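Local coordinates for protein transcriptional activator ToxR (Vibrio vulnificus, PDB 6UTC) that probably acts as a membrane-spanning transcriptional activator whose periplasmic domain, the part crystallised here, serves as a sensor that interacts with ToxS and bile salts, at residues A[35-38]-A[39-42]; A[43-46]-A[47-50]. All coordinates share one frame; numbering follows the deposited sequence.

Interaction 1 of 2, residues A[35-38]-A[39-42]; sequences PLQA and WMPS. With SO4 (sulfate ion), chain B.
Leu-36 and Trp-39 both turn CG beside their own backbone N (chi1 -70° and -73°), and these matching torsions carry the methyl CD2 of Leu-36 to within 3.9 Å of CD1 on the pyrrole side of the Trp-39 indole. The two side chains meet at a slant, while Leu-36 O lies in the plane of the indole at its edge. The same carbonyl receives the backbone N-H of Trp-39, Leu-36 O to Trp-39 N being 2.8 Å, with the donor lying above the carbonyl plane. One residue on, Met-40 N bonds to Gln-37 O at 3.0 Å. These are i to i+3 bonds of a short 3-10 turn, which leads into helix 40-52. Gln-37 bends at chi2 (60°), folding its amide back across the Met-40 side chain at about a right angle, with OE1 3.9 Å from Met-40 CG. Pro-41 has no N-H; its CD sits 3.8 Å from Ala-38 O, and a water takes a bond from Ser-42 N while donating to that carbonyl. At the start of the turn a sulfate, probably from the crystallisation liquor, is bound: Leu-36 N is shared between its O2 (3.0 Å) and, less straight, its O3, which also takes Gln-37 N at 3.0 Å. On the sheet side, Trp-39 NE1 is hydrogen-bonded to Gly-68 O, and the indole rests on Leu-73 and Ile-92. Held at backbone and ring nitrogens, the buried indole has its rotation set and its NE1 satisfied, whereas the two N-H groups, with Arg-17 also bonded to the sulfate, are consistent with a spot that can hold an anion.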
ATOM      1  N   PRO A  35      -7.954  -9.344  -9.645  1.00 17.17           N
ATOM      2  CA  PRO A  35      -7.992  -9.619  -8.205  1.00 18.01           C
ATOM      3  C   PRO A  35      -6.620  -9.534  -7.547  1.00 15.89           C
ATOM      4  O   PRO A  35      -5.598  -9.897  -8.128  1.00 17.01           O
ATOM      5  CB  PRO A  35      -8.563 -11.041  -8.130  1.00 19.49           C
ATOM      6  CG  PRO A  35      -9.270 -11.243  -9.445  1.00 23.59           C
ATOM      7  CD  PRO A  35      -8.479 -10.477 -10.436  1.00 19.91           C
ATOM      8  N   LEU A  36      -6.622  -9.047  -6.307  1.00 16.43           N
ATOM      9  CA  LEU A  36      -5.411  -8.910  -5.514  1.00 16.95           C
ATOM     10  C   LEU A  36      -5.508  -9.570  -4.147  1.00 19.68           C
ATOM     11  O   LEU A  36      -4.562  -9.456  -3.362  1.00 17.93           O
ATOM     12  CB  LEU A  36      -5.052  -7.429  -5.341  1.00 17.83           C
ATOM     13  CG  LEU A  36      -4.567  -6.737  -6.607  1.00 14.84           C
ATOM     14  CD1 LEU A  36      -4.439  -5.242  -6.360  1.00 17.64           C
ATOM     15  CD2 LEU A  36      -3.233  -7.326  -7.072  1.00 17.40           C
ATOM     16  N   GLN A  37      -6.600 -10.279  -3.854  1.00 19.34           N
ATOM     17  CA  GLN A  37      -6.799 -10.861  -2.526  1.00 24.66           C
ATOM     18  C   GLN A  37      -5.584 -11.654  -2.036  1.00 22.34           C
ATOM     19  O   GLN A  37      -5.237 -11.604  -0.848  1.00 21.29           O
ATOM     20  CB  GLN A  37      -8.068 -11.728  -2.524  1.00 28.80           C
ATOM     21  CG  GLN A  37      -8.343 -12.450  -1.211  1.00 31.84           C
ATOM     22  CD  GLN A  37      -8.508 -11.502  -0.040  1.00 39.39           C
ATOM     23  OE1 GLN A  37      -9.095 -10.427  -0.172  1.00 43.65           O
ATOM     24  NE2 GLN A  37      -7.982 -11.895   1.117  1.00 41.17           N
ATOM     25  N   ALA A  38      -4.908 -12.368  -2.934  1.00 20.44           N
ATOM     26  CA  ALA A  38      -3.763 -13.181  -2.533  1.00 22.78           C
ATOM     27  C   ALA A  38      -2.624 -12.351  -1.944  1.00 20.30           C
ATOM     28  O   ALA A  38      -1.790 -12.888  -1.205  1.00 21.91           O
ATOM     29  CB  ALA A  38      -3.239 -13.988  -3.720  1.00 24.03           C
ATOM     30  N   TRP A  39      -2.555 -11.070  -2.265  1.00 17.22           N
ATOM     31  CA  TRP A  39      -1.506 -10.209  -1.744  1.00 16.13           C
ATOM     32  C   TRP A  39      -1.845  -9.607  -0.394  1.00 15.60           C
ATOM     33  O   TRP A  39      -0.997  -8.932   0.188  1.00 13.84           O
ATOM     34  CB  TRP A  39      -1.239  -9.069  -2.727  1.00 15.32           C
ATOM     35  CG  TRP A  39      -0.522  -9.497  -3.967  1.00 14.34           C
ATOM     36  CD1 TRP A  39      -1.082  -9.925  -5.145  1.00 13.99           C
ATOM     37  CD2 TRP A  39       0.892  -9.520  -4.164  1.00 13.47           C
ATOM     38  NE1 TRP A  39      -0.092 -10.221  -6.053  1.00 15.39           N
ATOM     39  CE2 TRP A  39       1.128  -9.964  -5.482  1.00 15.12           C
ATOM     40  CE3 TRP A  39       1.986  -9.197  -3.357  1.00 14.82           C
ATOM     41  CZ2 TRP A  39       2.407 -10.105  -6.005  1.00 16.54           C
ATOM     42  CZ3 TRP A  39       3.266  -9.337  -3.878  1.00 16.57           C
ATOM     43  CH2 TRP A  39       3.461  -9.781  -5.195  1.00 17.03           C
ATOM     44  N   MET A  40      -3.050  -9.829   0.124  1.00 15.07           N
ATOM     45  CA  MET A  40      -3.453  -9.086   1.314  1.00 17.14           C
ATOM     46  C   MET A  40      -2.548  -9.290   2.523  1.00 15.56           C
ATOM     47  O   MET A  40      -2.257  -8.291   3.193  1.00 14.29           O
ATOM     48  CB  MET A  40      -4.945  -9.258   1.633  1.00 18.96           C
ATOM     49  CG  MET A  40      -5.885  -8.477   0.702  1.00 23.99           C
ATOM     50  SD  MET A  40      -5.571  -6.686   0.555  1.00 23.93           S
ATOM     51  CE  MET A  40      -5.513  -6.160   2.266  1.00 26.50           C
ATOM     52  N   PRO A  41      -2.077 -10.495   2.863  1.00 15.52           N
ATOM     53  CA  PRO A  41      -1.183 -10.591   4.023  1.00 14.92           C
ATOM     54  C   PRO A  41       0.082  -9.773   3.855  1.00 13.17           C
ATOM     55  O   PRO A  41       0.546  -9.150   4.820  1.00 12.85           O
ATOM     56  CB  PRO A  41      -0.921 -12.097   4.141  1.00 16.77           C
ATOM     57  CG  PRO A  41      -2.124 -12.711   3.556  1.00 19.74           C
ATOM     58  CD  PRO A  41      -2.477 -11.831   2.386  1.00 17.85           C
ATOM     59  N   SER A  42       0.637  -9.734   2.637  1.00 13.78           N
ATOM     60  CA  SER A  42       1.805  -8.900   2.377  1.00 13.96           C
ATOM     61  C   SER A  42       1.458  -7.427   2.466  1.00 12.92           C
ATOM     62  O   SER A  42       2.222  -6.647   3.039  1.00 13.18           O
ATOM     63  CB  SER A  42       2.363  -9.170   0.985  1.00 15.06           C
ATOM     64  OG  SER A  42       2.791 -10.511   0.858  1.00 19.59           O
TER
HETATM   65  S   SO4 B 301     -10.151  -8.662  -5.279  1.00 21.94           S
HETATM   66  O1  SO4 B 301     -11.070  -9.098  -6.329  1.00 28.16           O
HETATM   67  O2  SO4 B 301      -9.220  -7.675  -5.815  1.00 20.42           O
HETATM   68  O3  SO4 B 301      -9.378  -9.830  -4.839  1.00 24.37           O
HETATM   69  O4  SO4 B 301     -10.919  -8.106  -4.172  1.00 26.44           O
HETATM   70  O   HOH W   1       0.467 -12.069   0.592  1.00 18.49           O

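Interaction 2 of 2, residues A[43-46]-A[47-50]; sequences IRQC and VNKY
Cys-46 O accepts the backbone N-H of Tyr-50 at 2.8 Å, Cys-46 O to Tyr-50 N, with an N-H...O angle of 156°. It is one of four successive i to i+4 bonds in the alpha helix of a beta-alpha-beta unit, in which helix 40-52 connects strands 25-30 and 62-67. At the start of the series Val-47 N bonds to Ile-43 O at 2.9 Å, and the bonds from Asn-48 to Arg-44 and from Lys-49 to Gln-45 follow. On the buried side, the methyls Ile-43 CG2 and Val-47 CG2 lie 4.2 Å apart one turn along. Cys-46 swings SG anti to its backbone N (chi1 -166°) and forms the disulfide with Cys-103. Tyr-50 continues the buried side, its hydroxyl hydrogen-bonded to His-79 and its ring stacked with those of His-54 and Tyr-77, while charges lie toward the outside, where Arg-44 pairs with Glu-20 and Lys-49 with Glu-52. Gln-45 and Lys-49 run side by side, pointing the same way. Lys-49 CG stands beside its own backbone N (chi1 -54°), which packs it on the backbone carbonyl of Gln-45, 3.2 Å from Gln-45 O; the bend at chi2 then lays Lys-49 CD beside the side-chain amide, 3.7 Å from Gln-45 NE2.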
ATOM      1  N   ILE A  43       0.326  -7.028   1.877  1.00 12.11           N
ATOM      2  CA  ILE A  43      -0.080  -5.629   1.942  1.00 12.19           C
ATOM      3  C   ILE A  43      -0.268  -5.199   3.388  1.00 13.17           C
ATOM      4  O   ILE A  43       0.163  -4.114   3.783  1.00 13.42           O
ATOM      5  CB  ILE A  43      -1.344  -5.381   1.096  1.00 12.94           C
ATOM      6  CG1 ILE A  43      -1.058  -5.580  -0.395  1.00 13.89           C
ATOM      7  CG2 ILE A  43      -1.857  -3.962   1.331  1.00 15.62           C
ATOM      8  CD1 ILE A  43      -2.322  -5.599  -1.236  1.00 14.88           C
ATOM      9  N   ARG A  44      -0.918  -6.042   4.199  1.00 12.59           N
ATOM     10  CA  ARG A  44      -1.141  -5.683   5.597  1.00 13.06           C
ATOM     11  C   ARG A  44       0.173  -5.498   6.339  1.00 12.57           C
ATOM     12  O   ARG A  44       0.319  -4.566   7.136  1.00 14.49           O
ATOM     13  CB  ARG A  44      -2.008  -6.739   6.289  1.00 13.70           C
ATOM     14  CG  ARG A  44      -3.450  -6.762   5.800  1.00 13.76           C
ATOM     15  CD  ARG A  44      -4.191  -7.938   6.397  1.00 16.73           C
ATOM     16  NE  ARG A  44      -5.465  -8.174   5.719  1.00 16.34           N
ATOM     17  CZ  ARG A  44      -5.825  -9.333   5.192  1.00 18.35           C
ATOM     18  NH1 ARG A  44      -5.032 -10.399   5.267  1.00 17.07           N
ATOM     19  NH2 ARG A  44      -6.997  -9.430   4.577  1.00 17.97           N
ATOM     20  N   GLN A  45       1.141  -6.376   6.094  1.00 12.94           N
ATOM     21  CA  GLN A  45       2.436  -6.216   6.740  1.00 12.96           C
ATOM     22  C   GLN A  45       3.110  -4.934   6.290  1.00 14.58           C
ATOM     23  O   GLN A  45       3.692  -4.209   7.104  1.00 15.94           O
ATOM     24  CB  GLN A  45       3.332  -7.418   6.455  1.00 13.61           C
ATOM     25  CG  GLN A  45       4.724  -7.302   7.086  1.00 13.59           C
ATOM     26  CD  GLN A  45       4.709  -7.504   8.592  1.00 18.61           C
ATOM     27  OE1 GLN A  45       3.646  -7.592   9.217  1.00 21.43           O
ATOM     28  NE2 GLN A  45       5.894  -7.588   9.186  1.00 18.54           N
ATOM     29  N   CYS A  46       3.029  -4.634   4.996  1.00 13.86           N
ATOM     30  CA  CYS A  46       3.634  -3.417   4.467  1.00 13.85           C
ATOM     31  C   CYS A  46       3.014  -2.174   5.099  1.00 14.93           C
ATOM     32  O   CYS A  46       3.727  -1.265   5.532  1.00 15.78           O
ATOM     33  CB  CYS A  46       3.486  -3.396   2.949  1.00 13.88           C
ATOM     34  SG  CYS A  46       4.516  -2.155   2.126  1.00 16.77           S
ATOM     35  N   VAL A  47       1.686  -2.135   5.187  1.00 14.23           N
ATOM     36  CA  VAL A  47       1.020  -1.004   5.827  1.00 14.42           C
ATOM     37  C   VAL A  47       1.424  -0.904   7.293  1.00 17.91           C
ATOM     38  O   VAL A  47       1.681   0.193   7.808  1.00 19.91           O
ATOM     39  CB  VAL A  47      -0.500  -1.116   5.633  1.00 15.69           C
ATOM     40  CG1 VAL A  47      -1.246  -0.038   6.438  1.00 19.79           C
ATOM     41  CG2 VAL A  47      -0.840  -1.029   4.137  1.00 16.94           C
ATOM     42  N   ASN A  48       1.503  -2.048   7.984  1.00 18.65           N
ATOM     43  CA  ASN A  48       1.968  -2.066   9.376  1.00 20.34           C
ATOM     44  C   ASN A  48       3.347  -1.429   9.508  1.00 24.69           C
ATOM     45  O   ASN A  48       3.573  -0.574  10.375  1.00 23.05           O
ATOM     46  CB  ASN A  48       2.013  -3.521   9.860  1.00 19.13           C
ATOM     47  CG  ASN A  48       2.683  -3.687  11.233  1.00 25.51           C
ATOM     48  OD1 ASN A  48       3.913  -3.633  11.360  1.00 30.61           O
ATOM     49  ND2 ASN A  48       1.874  -3.917  12.252  1.00 27.09           N
ATOM     50  N   LYS A  49       4.293  -1.848   8.670  1.00 19.89           N
ATOM     51  CA  LYS A  49       5.655  -1.342   8.787  1.00 20.50           C
ATOM     52  C   LYS A  49       5.738   0.119   8.367  1.00 23.94           C
ATOM     53  O   LYS A  49       6.500   0.900   8.954  1.00 22.95           O
ATOM     54  CB  LYS A  49       6.618  -2.197   7.968  1.00 21.59           C
ATOM     55  CG  LYS A  49       6.561  -3.674   8.293  1.00 24.01           C
ATOM     56  CD  LYS A  49       6.594  -3.954   9.780  1.00 37.56           C
ATOM     57  CE  LYS A  49       7.962  -3.712  10.365  1.00 32.49           C
ATOM     58  NZ  LYS A  49       8.016  -4.167  11.790  1.00 38.39           N
ATOM     59  N   TYR A  50       4.948   0.514   7.367  1.00 20.81           N
ATOM     60  CA  TYR A  50       4.978   1.898   6.918  1.00 20.35           C
ATOM     61  C   TYR A  50       4.461   2.819   8.002  1.00 21.65           C
ATOM     62  O   TYR A  50       4.986   3.924   8.194  1.00 21.77           O
ATOM     63  CB  TYR A  50       4.140   2.024   5.656  1.00 18.64           C
ATOM     64  CG  TYR A  50       4.316   3.331   4.920  1.00 15.79           C
ATOM     65  CD1 TYR A  50       5.365   3.504   4.033  1.00 20.25           C
ATOM     66  CD2 TYR A  50       3.427   4.376   5.095  1.00 14.96           C
ATOM     67  CE1 TYR A  50       5.536   4.687   3.341  1.00 17.60           C
ATOM     68  CE2 TYR A  50       3.588   5.572   4.400  1.00 16.17           C
ATOM     69  CZ  TYR A  50       4.645   5.709   3.524  1.00 17.31           C
ATOM     70  OH  TYR A  50       4.830   6.882   2.815  1.00 18.93           O
TER

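In the fold
From the N terminus the chain forms strands 16-22 and 25-30, then leaves the sheet by the loop that interaction 1 turns into helix 40-52. Interaction 2 continues directly along that helix, with centres about 12 Å apart; the two adjoin without nesting or crossing, and each closes only a local turn. Residues 35-42 tie the entry of the helix to strands 16-22, 72-78 and 88-93, whereas residues 43-50 lie on strands 25-30 and 72-78 before the chain returns to the sheet at strand 62-67. Leu-73 is touched from both. The disulfide joins the middle of helix 40-52 to the segment just after helix 99-102, closing the longest loop here.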